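Local atomic coordinates of ADP-ribosylglycohydrolase (Thermus thermophilus, PDB entry 2YZV), a protein that belongs to the ADP-ribosylglycohydrolase family and has an all-helical fold that holds a pair of magnesium ions. Residues Arg7-Leu16 against Arg283-Tyr294; Ser60-Ser68 against Gln79-Tyr87. One frame throughout, in Å; residues are numbered along the deposited sequence.

Contact 1: residues Arg7-Leu16 against Arg283-Tyr294; sequences RQDRRLGAFL and REEMEALALALY
Arg-11 lies across the face of the Tyr-294 ring, an arginine on an aromatic in an interface with no hydrogen bond between the two segments. Its CD stands 3.9 Å from the Tyr-294 ring centroid, a CH-pi contact, and its NE comes to 3.3 Å from Tyr-294 CE1. The chain bends at chi2 (71°), which lays guanidinium and ring within 29° of parallel. The group's rotation is fixed at its edge: Arg-11 NH1 donates to Arg-7 O at 2.9 Å, while NH2 forms a salt bridge with Glu-142. At the ring's own edge sits Gln-8 CG, and Arg-7 CB reaches the hydroxyl, 3.4 Å from Tyr-294 OH.

Further along, Phe-15 is a knob in the hole made by Met-286, Leu-289, Ala-290 and Leu-293. Leu-293 CD1 meets the ring at its edge, 3.7 Å from Phe-15 CE1, and the sulfur of Met-286 approaches obliquely as a Met-aromatic contact. Small Ala-290 lets the backbones close in, with its CA 5.4 Å from Leu-12 CA. The segments' N-to-C directions are 128° apart, and apolar packing joins first helix to last. Because Arg-7 O and Glu-142 engage its NH1 and NH2, Arg-11 probably offers the ring dispersion rather than hydrogen bonds.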
loop_
_atom_site.group_PDB
_atom_site.type_symbol
_atom_site.label_atom_id
_atom_site.label_comp_id
_atom_site.label_asym_id
_atom_site.label_seq_id
_atom_site.Cartn_x
_atom_site.Cartn_y
_atom_site.Cartn_z
ATOM N N ARG A 7 15.706 12.463 -4.513
ATOM C CA ARG A 7 14.873 12.288 -3.331
ATOM C C ARG A 7 13.391 12.352 -3.686
ATOM O O ARG A 7 12.593 11.554 -3.187
ATOM C CB ARG A 7 15.218 13.345 -2.276
ATOM C CG ARG A 7 16.602 13.165 -1.661
ATOM C CD ARG A 7 16.805 14.064 -0.448
ATOM N NE ARG A 7 17.036 15.462 -0.804
ATOM C CZ ARG A 7 18.159 15.920 -1.349
ATOM N NH1 ARG A 7 19.164 15.094 -1.605
ATOM N NH2 ARG A 7 18.279 17.209 -1.634
ATOM N N GLN A 8 13.021 13.294 -4.547
ATOM C CA GLN A 8 11.628 13.423 -4.962
ATOM C C GLN A 8 11.202 12.155 -5.694
ATOM O O GLN A 8 10.071 11.687 -5.545
ATOM C CB GLN A 8 11.442 14.620 -5.901
ATOM C CG GLN A 8 11.722 15.980 -5.287
ATOM C CD GLN A 8 11.396 17.111 -6.244
ATOM O OE1 GLN A 8 11.746 17.058 -7.423
ATOM N NE2 GLN A 8 10.730 18.143 -5.741
ATOM N N ASP A 9 12.124 11.612 -6.484
ATOM C CA ASP A 9 11.883 10.410 -7.275
ATOM C C ASP A 9 11.387 9.242 -6.419
ATOM O O ASP A 9 10.550 8.448 -6.862
ATOM C CB ASP A 9 13.175 10.011 -8.001
ATOM C CG ASP A 9 12.951 8.958 -9.070
ATOM O OD1 ASP A 9 13.800 8.052 -9.196
ATOM O OD2 ASP A 9 11.940 9.042 -9.800
ATOM N N ARG A 10 11.896 9.141 -5.194
ATOM C CA ARG A 10 11.486 8.059 -4.305
ATOM C C ARG A 10 10.054 8.235 -3.807
ATOM O O ARG A 10 9.294 7.264 -3.720
ATOM C CB ARG A 10 12.426 7.966 -3.101
ATOM C CG ARG A 10 13.845 7.528 -3.428
ATOM C CD ARG A 10 14.661 7.421 -2.148
ATOM N NE ARG A 10 16.045 7.017 -2.388
ATOM C CZ ARG A 10 16.425 5.789 -2.720
ATOM N NH1 ARG A 10 15.524 4.823 -2.859
ATOM N NH2 ARG A 10 17.711 5.522 -2.917
ATOM N N ARG A 11 9.687 9.464 -3.459
ATOM C CA ARG A 11 8.338 9.724 -2.970
ATOM C C ARG A 11 7.327 9.546 -4.098
ATOM O O ARG A 11 6.265 8.958 -3.898
ATOM C CB ARG A 11 8.235 11.133 -2.375
ATOM C CG ARG A 11 8.825 11.270 -0.968
ATOM C CD ARG A 11 10.346 11.193 -0.970
ATOM N NE ARG A 11 10.899 11.203 0.382
ATOM C CZ ARG A 11 12.200 11.142 0.652
ATOM N NH1 ARG A 11 13.081 11.070 -0.340
ATOM N NH2 ARG A 11 12.625 11.145 1.909
ATOM N N LEU A 12 7.654 10.046 -5.285
ATOM C CA LEU A 12 6.754 9.896 -6.423
ATOM C C LEU A 12 6.634 8.416 -6.774
ATOM O O LEU A 12 5.557 7.935 -7.126
ATOM C CB LEU A 12 7.287 10.672 -7.634
ATOM C CG LEU A 12 7.127 12.198 -7.651
ATOM C CD1 LEU A 12 5.719 12.555 -8.074
ATOM C CD2 LEU A 12 7.453 12.787 -6.284
ATOM N N GLY A 13 7.748 7.699 -6.672
ATOM C CA GLY A 13 7.747 6.282 -6.985
ATOM C C GLY A 13 6.865 5.466 -6.058
ATOM O O GLY A 13 6.166 4.554 -6.498
ATOM N N ALA A 14 6.898 5.778 -4.769
ATOM C CA ALA A 14 6.082 5.039 -3.811
ATOM C C ALA A 14 4.586 5.261 -4.051
ATOM O O ALA A 14 3.797 4.321 -3.972
ATOM C CB ALA A 14 6.455 5.442 -2.380
ATOM N N PHE A 15 4.197 6.500 -4.346
ATOM C CA PHE A 15 2.790 6.824 -4.576
ATOM C C PHE A 15 2.297 6.268 -5.909
ATOM O O PHE A 15 1.276 5.573 -5.964
ATOM C CB PHE A 15 2.595 8.348 -4.518
ATOM C CG PHE A 15 1.179 8.779 -4.239
ATOM C CD1 PHE A 15 0.920 9.784 -3.310
ATOM C CD2 PHE A 15 0.105 8.191 -4.901
ATOM C CE1 PHE A 15 -0.384 10.198 -3.043
ATOM C CE2 PHE A 15 -1.207 8.598 -4.643
ATOM C CZ PHE A 15 -1.451 9.606 -3.709
ATOM N N LEU A 16 3.013 6.566 -6.985
ATOM C CA LEU A 16 2.620 6.064 -8.298
ATOM C C LEU A 16 2.738 4.543 -8.363
ATOM O O LEU A 16 1.925 3.878 -9.005
ATOM C CB LEU A 16 3.476 6.702 -9.399
ATOM C CG LEU A 16 3.082 8.092 -9.917
ATOM C CD1 LEU A 16 1.787 7.983 -10.693
ATOM C CD2 LEU A 16 2.938 9.080 -8.771
ATOM N N ARG A 283 -2.490 9.883 -13.472
ATOM C CA ARG A 283 -1.050 9.904 -13.241
ATOM C C ARG A 283 -0.588 11.275 -12.739
ATOM O O ARG A 283 0.071 11.388 -11.703
ATOM C CB ARG A 283 -0.336 9.582 -14.553
ATOM C CG ARG A 283 1.172 9.689 -14.504
ATOM C CD ARG A 283 1.709 9.776 -15.921
ATOM N NE ARG A 283 3.165 9.765 -15.979
ATOM C CZ ARG A 283 3.858 9.844 -17.110
ATOM N NH1 ARG A 283 3.219 9.945 -18.269
ATOM N NH2 ARG A 283 5.184 9.814 -17.084
ATOM N N GLU A 284 -0.937 12.320 -13.484
ATOM C CA GLU A 284 -0.532 13.676 -13.123
ATOM C C GLU A 284 -1.067 14.154 -11.779
ATOM O O GLU A 284 -0.361 14.836 -11.034
ATOM C CB GLU A 284 -0.947 14.666 -14.217
ATOM C CG GLU A 284 -0.203 14.525 -15.541
ATOM C CD GLU A 284 -0.624 13.304 -16.340
ATOM O OE1 GLU A 284 -1.730 12.776 -16.098
ATOM O OE2 GLU A 284 0.146 12.884 -17.230
ATOM N N GLU A 285 -2.311 13.814 -11.462
ATOM C CA GLU A 285 -2.884 14.229 -10.190
ATOM C C GLU A 285 -2.130 13.570 -9.041
ATOM O O GLU A 285 -1.900 14.189 -8.000
ATOM C CB GLU A 285 -4.373 13.869 -10.121
ATOM C CG GLU A 285 -5.266 14.739 -10.998
ATOM C CD GLU A 285 -5.333 14.280 -12.447
ATOM O OE1 GLU A 285 -4.457 13.503 -12.883
ATOM O OE2 GLU A 285 -6.268 14.709 -13.158
ATOM N N MET A 286 -1.736 12.315 -9.231
ATOM C CA MET A 286 -1.000 11.615 -8.189
ATOM C C MET A 286 0.405 12.178 -8.020
ATOM O O MET A 286 0.911 12.271 -6.903
ATOM C CB MET A 286 -0.949 10.117 -8.490
ATOM C CG MET A 286 -2.303 9.457 -8.338
ATOM S SD MET A 286 -2.203 7.662 -8.372
ATOM C CE MET A 286 -2.484 7.345 -10.108
ATOM N N GLU A 287 1.033 12.564 -9.127
ATOM C CA GLU A 287 2.375 13.133 -9.069
ATOM C C GLU A 287 2.327 14.431 -8.270
ATOM O O GLU A 287 3.203 14.699 -7.447
ATOM C CB GLU A 287 2.896 13.403 -10.482
ATOM C CG GLU A 287 3.181 12.140 -11.276
ATOM C CD GLU A 287 3.558 12.429 -12.714
ATOM O OE1 GLU A 287 2.710 12.982 -13.447
ATOM O OE2 GLU A 287 4.697 12.100 -13.110
ATOM N N ALA A 288 1.292 15.226 -8.518
ATOM C CA ALA A 288 1.114 16.492 -7.816
ATOM C C ALA A 288 0.912 16.245 -6.322
ATOM O O ALA A 288 1.503 16.933 -5.490
ATOM C CB ALA A 288 -0.080 17.240 -8.389
ATOM N N LEU A 289 0.083 15.259 -5.985
ATOM C CA LEU A 289 -0.168 14.939 -4.582
ATOM C C LEU A 289 1.099 14.451 -3.887
ATOM O O LEU A 289 1.399 14.873 -2.768
ATOM C CB LEU A 289 -1.258 13.862 -4.456
ATOM C CG LEU A 289 -2.701 14.256 -4.781
ATOM C CD1 LEU A 289 -3.580 13.012 -4.825
ATOM C CD2 LEU A 289 -3.212 15.237 -3.732
ATOM N N ALA A 290 1.837 13.560 -4.546
ATOM C CA ALA A 290 3.064 13.014 -3.970
ATOM C C ALA A 290 4.058 14.124 -3.651
ATOM O O ALA A 290 4.667 14.133 -2.582
ATOM C CB ALA A 290 3.696 12.007 -4.922
ATOM N N LEU A 291 4.218 15.058 -4.583
ATOM C CA LEU A 291 5.140 16.169 -4.374
ATOM C C LEU A 291 4.653 17.076 -3.250
ATOM O O LEU A 291 5.451 17.549 -2.441
ATOM C CB LEU A 291 5.309 16.969 -5.670
ATOM C CG LEU A 291 6.136 16.277 -6.757
ATOM C CD1 LEU A 291 6.119 17.107 -8.031
ATOM C CD2 LEU A 291 7.562 16.086 -6.265
ATOM N N ALA A 292 3.348 17.313 -3.196
ATOM C CA ALA A 292 2.777 18.160 -2.150
ATOM C C ALA A 292 3.002 17.526 -0.778
ATOM O O ALA A 292 3.381 18.202 0.182
ATOM C CB ALA A 292 1.288 18.367 -2.399
ATOM N N LEU A 293 2.776 16.219 -0.688
ATOM C CA LEU A 293 2.965 15.509 0.570
ATOM C C LEU A 293 4.430 15.533 0.998
ATOM O O LEU A 293 4.736 15.704 2.178
ATOM C CB LEU A 293 2.475 14.062 0.434
ATOM C CG LEU A 293 0.964 13.883 0.246
ATOM C CD1 LEU A 293 0.676 12.475 -0.259
ATOM C CD2 LEU A 293 0.233 14.150 1.554
ATOM N N TYR A 294 5.336 15.369 0.039
ATOM C CA TYR A 294 6.759 15.381 0.343
ATOM C C TYR A 294 7.195 16.752 0.861
ATOM O O TYR A 294 7.939 16.849 1.837
ATOM C CB TYR A 294 7.566 14.994 -0.900
ATOM C CG TYR A 294 9.065 15.014 -0.705
ATOM C CD1 TYR A 294 9.650 14.476 0.444
ATOM C CD2 TYR A 294 9.901 15.567 -1.673
ATOM C CE1 TYR A 294 11.033 14.494 0.625
ATOM C CE2 TYR A 294 11.286 15.585 -1.505
ATOM C CZ TYR A 294 11.843 15.050 -0.354
ATOM O OH TYR A 294 13.210 15.079 -0.181
#

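Contact 2: residues Ser60-Ser68 against Gln79-Tyr87; sequences SQALCLAES and QMDRYLRWY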
loop_
_atom_site.group_PDB
_atom_site.type_symbol
_atom_site.label_atom_id
_atom_site.label_comp_id
_atom_site.label_asym_id
_atom_site.label_seq_id
_atom_site.Cartn_x
_atom_site.Cartn_y
_atom_site.Cartn_z
ATOM N N SER A 60 -8.107 4.426 -4.632
ATOM C CA SER A 60 -9.123 5.419 -4.286
ATOM C C SER A 60 -8.940 5.898 -2.850
ATOM O O SER A 60 -8.954 7.102 -2.576
ATOM C CB SER A 60 -10.525 4.833 -4.454
ATOM O OG SER A 60 -10.768 4.492 -5.807
ATOM N N GLN A 61 -8.755 4.955 -1.933
ATOM C CA GLN A 61 -8.562 5.306 -0.534
ATOM C C GLN A 61 -7.243 6.038 -0.319
ATOM O O GLN A 61 -7.162 6.954 0.500
ATOM C CB GLN A 61 -8.625 4.053 0.340
ATOM C CG GLN A 61 -10.041 3.567 0.582
ATOM C CD GLN A 61 -10.083 2.291 1.392
ATOM O OE1 GLN A 61 -9.370 2.151 2.383
ATOM N NE2 GLN A 61 -10.926 1.354 0.977
ATOM N N ALA A 62 -6.209 5.633 -1.052
ATOM C CA ALA A 62 -4.908 6.279 -0.940
ATOM C C ALA A 62 -5.047 7.744 -1.344
ATOM O O ALA A 62 -4.451 8.625 -0.722
ATOM C CB ALA A 62 -3.885 5.576 -1.836
ATOM N N LEU A 63 -5.841 8.000 -2.380
ATOM C CA LEU A 63 -6.053 9.366 -2.853
ATOM C C LEU A 63 -6.826 10.179 -1.822
ATOM O O LEU A 63 -6.526 11.352 -1.597
ATOM C CB LEU A 63 -6.803 9.365 -4.191
ATOM C CG LEU A 63 -6.006 8.832 -5.387
ATOM C CD1 LEU A 63 -6.895 8.758 -6.614
ATOM C CD2 LEU A 63 -4.818 9.744 -5.653
ATOM N N CYS A 64 -7.824 9.555 -1.204
ATOM C CA CYS A 64 -8.624 10.226 -0.185
ATOM C C CYS A 64 -7.750 10.604 1.001
ATOM O O CYS A 64 -7.815 11.731 1.500
ATOM C CB CYS A 64 -9.751 9.313 0.295
ATOM S SG CYS A 64 -11.058 9.073 -0.915
ATOM N N LEU A 65 -6.941 9.650 1.454
ATOM C CA LEU A 65 -6.046 9.883 2.579
ATOM C C LEU A 65 -5.068 10.996 2.234
ATOM O O LEU A 65 -4.805 11.875 3.054
ATOM C CB LEU A 65 -5.283 8.601 2.928
ATOM C CG LEU A 65 -4.212 8.684 4.021
ATOM C CD1 LEU A 65 -4.830 9.152 5.335
ATOM C CD2 LEU A 65 -3.569 7.316 4.203
ATOM N N ALA A 66 -4.536 10.957 1.014
ATOM C CA ALA A 66 -3.590 11.968 0.559
ATOM C C ALA A 66 -4.215 13.360 0.653
ATOM O O ALA A 66 -3.607 14.284 1.193
ATOM C CB ALA A 66 -3.165 11.681 -0.885
ATOM N N GLU A 67 -5.427 13.507 0.130
ATOM C CA GLU A 67 -6.095 14.802 0.169
ATOM C C GLU A 67 -6.398 15.235 1.597
ATOM O O GLU A 67 -6.290 16.414 1.927
ATOM C CB GLU A 67 -7.379 14.767 -0.663
ATOM C CG GLU A 67 -7.137 14.448 -2.129
ATOM C CD GLU A 67 -8.283 14.876 -3.023
ATOM O OE1 GLU A 67 -9.442 14.512 -2.732
ATOM O OE2 GLU A 67 -8.020 15.576 -4.024
ATOM N N SER A 68 -6.773 14.283 2.445
ATOM C CA SER A 68 -7.074 14.593 3.839
ATOM C C SER A 68 -5.839 15.141 4.558
ATOM O O SER A 68 -5.920 16.137 5.280
ATOM C CB SER A 68 -7.580 13.341 4.561
ATOM O OG SER A 68 -7.964 13.635 5.897
ATOM N N GLN A 79 -10.607 11.807 7.475
ATOM C CA GLN A 79 -10.285 10.690 6.599
ATOM C C GLN A 79 -11.549 9.882 6.349
ATOM O O GLN A 79 -11.879 9.559 5.206
ATOM C CB GLN A 79 -9.223 9.799 7.243
ATOM C CG GLN A 79 -7.836 10.409 7.240
ATOM C CD GLN A 79 -6.888 9.699 8.184
ATOM O OE1 GLN A 79 -7.056 8.513 8.479
ATOM N NE2 GLN A 79 -5.874 10.419 8.653
ATOM N N MET A 80 -12.265 9.577 7.427
ATOM C CA MET A 80 -13.492 8.801 7.337
ATOM C C MET A 80 -14.617 9.555 6.636
ATOM O O MET A 80 -15.427 8.942 5.944
ATOM C CB MET A 80 -13.924 8.348 8.736
ATOM C CG MET A 80 -13.003 7.287 9.337
ATOM S SD MET A 80 -13.054 5.707 8.440
ATOM C CE MET A 80 -14.390 4.874 9.333
ATOM N N ASP A 81 -14.676 10.874 6.805
ATOM C CA ASP A 81 -15.708 11.650 6.126
ATOM C C ASP A 81 -15.501 11.455 4.626
ATOM O O ASP A 81 -16.458 11.283 3.870
ATOM C CB ASP A 81 -15.602 13.146 6.453
ATOM C CG ASP A 81 -16.028 13.473 7.872
ATOM O OD1 ASP A 81 -16.962 12.819 8.381
ATOM O OD2 ASP A 81 -15.441 14.399 8.471
ATOM N N ARG A 82 -14.241 11.471 4.204
ATOM C CA ARG A 82 -13.916 11.300 2.795
ATOM C C ARG A 82 -14.172 9.876 2.304
ATOM O O ARG A 82 -14.733 9.692 1.225
ATOM C CB ARG A 82 -12.460 11.692 2.537
ATOM C CG ARG A 82 -12.163 13.162 2.797
ATOM C CD ARG A 82 -10.685 13.456 2.596
ATOM N NE ARG A 82 -10.322 14.812 3.001
ATOM C CZ ARG A 82 -10.627 15.911 2.319
ATOM N NH1 ARG A 82 -11.303 15.829 1.181
ATOM N NH2 ARG A 82 -10.256 17.096 2.780
ATOM N N TYR A 83 -13.766 8.870 3.078
ATOM C CA TYR A 83 -13.996 7.487 2.665
ATOM C C TYR A 83 -15.492 7.242 2.524
ATOM O O TYR A 83 -15.943 6.613 1.567
ATOM C CB TYR A 83 -13.449 6.478 3.685
ATOM C CG TYR A 83 -11.956 6.498 3.927
ATOM C CD1 TYR A 83 -11.056 6.839 2.916
ATOM C CD2 TYR A 83 -11.438 6.131 5.169
ATOM C CE1 TYR A 83 -9.679 6.816 3.141
ATOM C CE2 TYR A 83 -10.071 6.100 5.402
ATOM C CZ TYR A 83 -9.195 6.444 4.390
ATOM O OH TYR A 83 -7.840 6.411 4.633
ATOM N N LEU A 84 -16.256 7.733 3.497
ATOM C CA LEU A 84 -17.704 7.567 3.503
ATOM C C LEU A 84 -18.338 8.244 2.296
ATOM O O LEU A 84 -19.228 7.688 1.654
ATOM C CB LEU A 84 -18.293 8.152 4.791
ATOM C CG LEU A 84 -19.810 8.055 4.976
ATOM C CD1 LEU A 84 -20.236 6.596 4.989
ATOM C CD2 LEU A 84 -20.211 8.740 6.275
ATOM N N ARG A 85 -17.870 9.450 1.995
ATOM C CA ARG A 85 -18.383 10.219 0.870
ATOM C C ARG A 85 -18.106 9.489 -0.441
ATOM O O ARG A 85 -18.910 9.540 -1.371
ATOM C CB ARG A 85 -17.740 11.606 0.869
ATOM C CG ARG A 85 -18.287 12.574 -0.161
ATOM C CD ARG A 85 -17.947 14.004 0.241
ATOM N NE ARG A 85 -16.526 14.160 0.546
ATOM C CZ ARG A 85 -16.001 15.227 1.139
ATOM N NH1 ARG A 85 -16.779 16.240 1.498
ATOM N NH2 ARG A 85 -14.697 15.283 1.379
ATOM N N TRP A 86 -16.967 8.805 -0.510
ATOM C CA TRP A 86 -16.601 8.054 -1.706
ATOM C C TRP A 86 -17.379 6.744 -1.756
ATOM O O TRP A 86 -17.762 6.273 -2.828
ATOM C CB TRP A 86 -15.094 7.771 -1.714
ATOM C CG TRP A 86 -14.669 6.760 -2.743
ATOM C CD1 TRP A 86 -14.577 5.407 -2.575
ATOM C CD2 TRP A 86 -14.315 7.020 -4.108
ATOM N NE1 TRP A 86 -14.190 4.807 -3.750
ATOM C CE2 TRP A 86 -14.022 5.774 -4.707
ATOM C CE3 TRP A 86 -14.218 8.184 -4.883
ATOM C CZ2 TRP A 86 -13.638 5.659 -6.048
ATOM C CZ3 TRP A 86 -13.837 8.070 -6.218
ATOM C CH2 TRP A 86 -13.552 6.814 -6.784
ATOM N N TYR A 87 -17.612 6.167 -0.583
ATOM C CA TYR A 87 -18.343 4.912 -0.463
ATOM C C TYR A 87 -19.805 5.073 -0.868
ATOM O O TYR A 87 -20.367 4.209 -1.541
ATOM C CB TYR A 87 -18.257 4.403 0.978
ATOM C CG TYR A 87 -19.121 3.198 1.273
ATOM C CD1 TYR A 87 -18.935 1.995 0.592
ATOM C CD2 TYR A 87 -20.121 3.257 2.246
ATOM C CE1 TYR A 87 -19.724 0.879 0.873
ATOM C CE2 TYR A 87 -20.914 2.145 2.535
ATOM C CZ TYR A 87 -20.708 0.962 1.846
ATOM O OH TYR A 87 -21.484 -0.139 2.133
HETATM O O HOH W 1 -5.836 13.244 7.643
#
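Two consecutive helices, 57-72 and 76-89, form a helical hairpin, and Ser-60, Cys-64 and Ser-68 face the second arm at successive turns of the first. Ser-60 presses CB over one face of the Trp-86 indole, offset toward the rim, with CB 3.6 Å from Trp-86 CE2; its OG is hydrogen-bonded back to Thr-56 O. One turn on, Cys-64 CB packs 3.8 Å from Tyr-83 CE1, and its sulfur lies obliquely beside Trp-86. The phenol edge meets Gln-61 O, whereas Tyr-83 OH extends to Leu-65 CB at 3.8 Å.

Three residues separate the helices, and the roughly antiparallel segments (142° between their directions) bring Ser-68 and Gln-79 together near this short turn, their CA atoms 5.8 Å apart. Arg-82 runs extended along Ser-68, with NE 3.5 Å from Ser-68 CB. Asp-78 ties both down, making a salt bridge with Arg-82 NE and a hydrogen bond with Ser-68 OG. A chi1 of -176° swings Ser-68 OG toward the start of helix 76-89, where a water donates to it at 2.8 Å. The same water accepts from Gln-79 NE2 at 3.0 Å, bridging the arms, while Leu-65 CD1 lies alongside the amide, 3.6 Å from Gln-79 CD.

How the contacts relate
Contact 2 lies inside the long loop of chain closed by contact 1, and the two centres are about 17 Å apart. Helix 57-72 connects them: it turns Ser-60, Cys-64 and Ser-68 to helix 76-89 and other residues to the terminal helices. Leu-63 CD2 packs 3.6 Å from Leu-289 CD1 and 3.7 Å from Met-286 CG, and Ala-66 CB lies 3.8 Å from Phe-15 CE1, so the knob of contact 1 also meets this helix. The magnesium sites, formed by Thr-56, Asp-58, Asp-251, Asp-253 and Thr-254, are nearer contact 2: a magnesium ion is about 8 Å from the Gln-61 side chain and about 13 Å from that of Met-286.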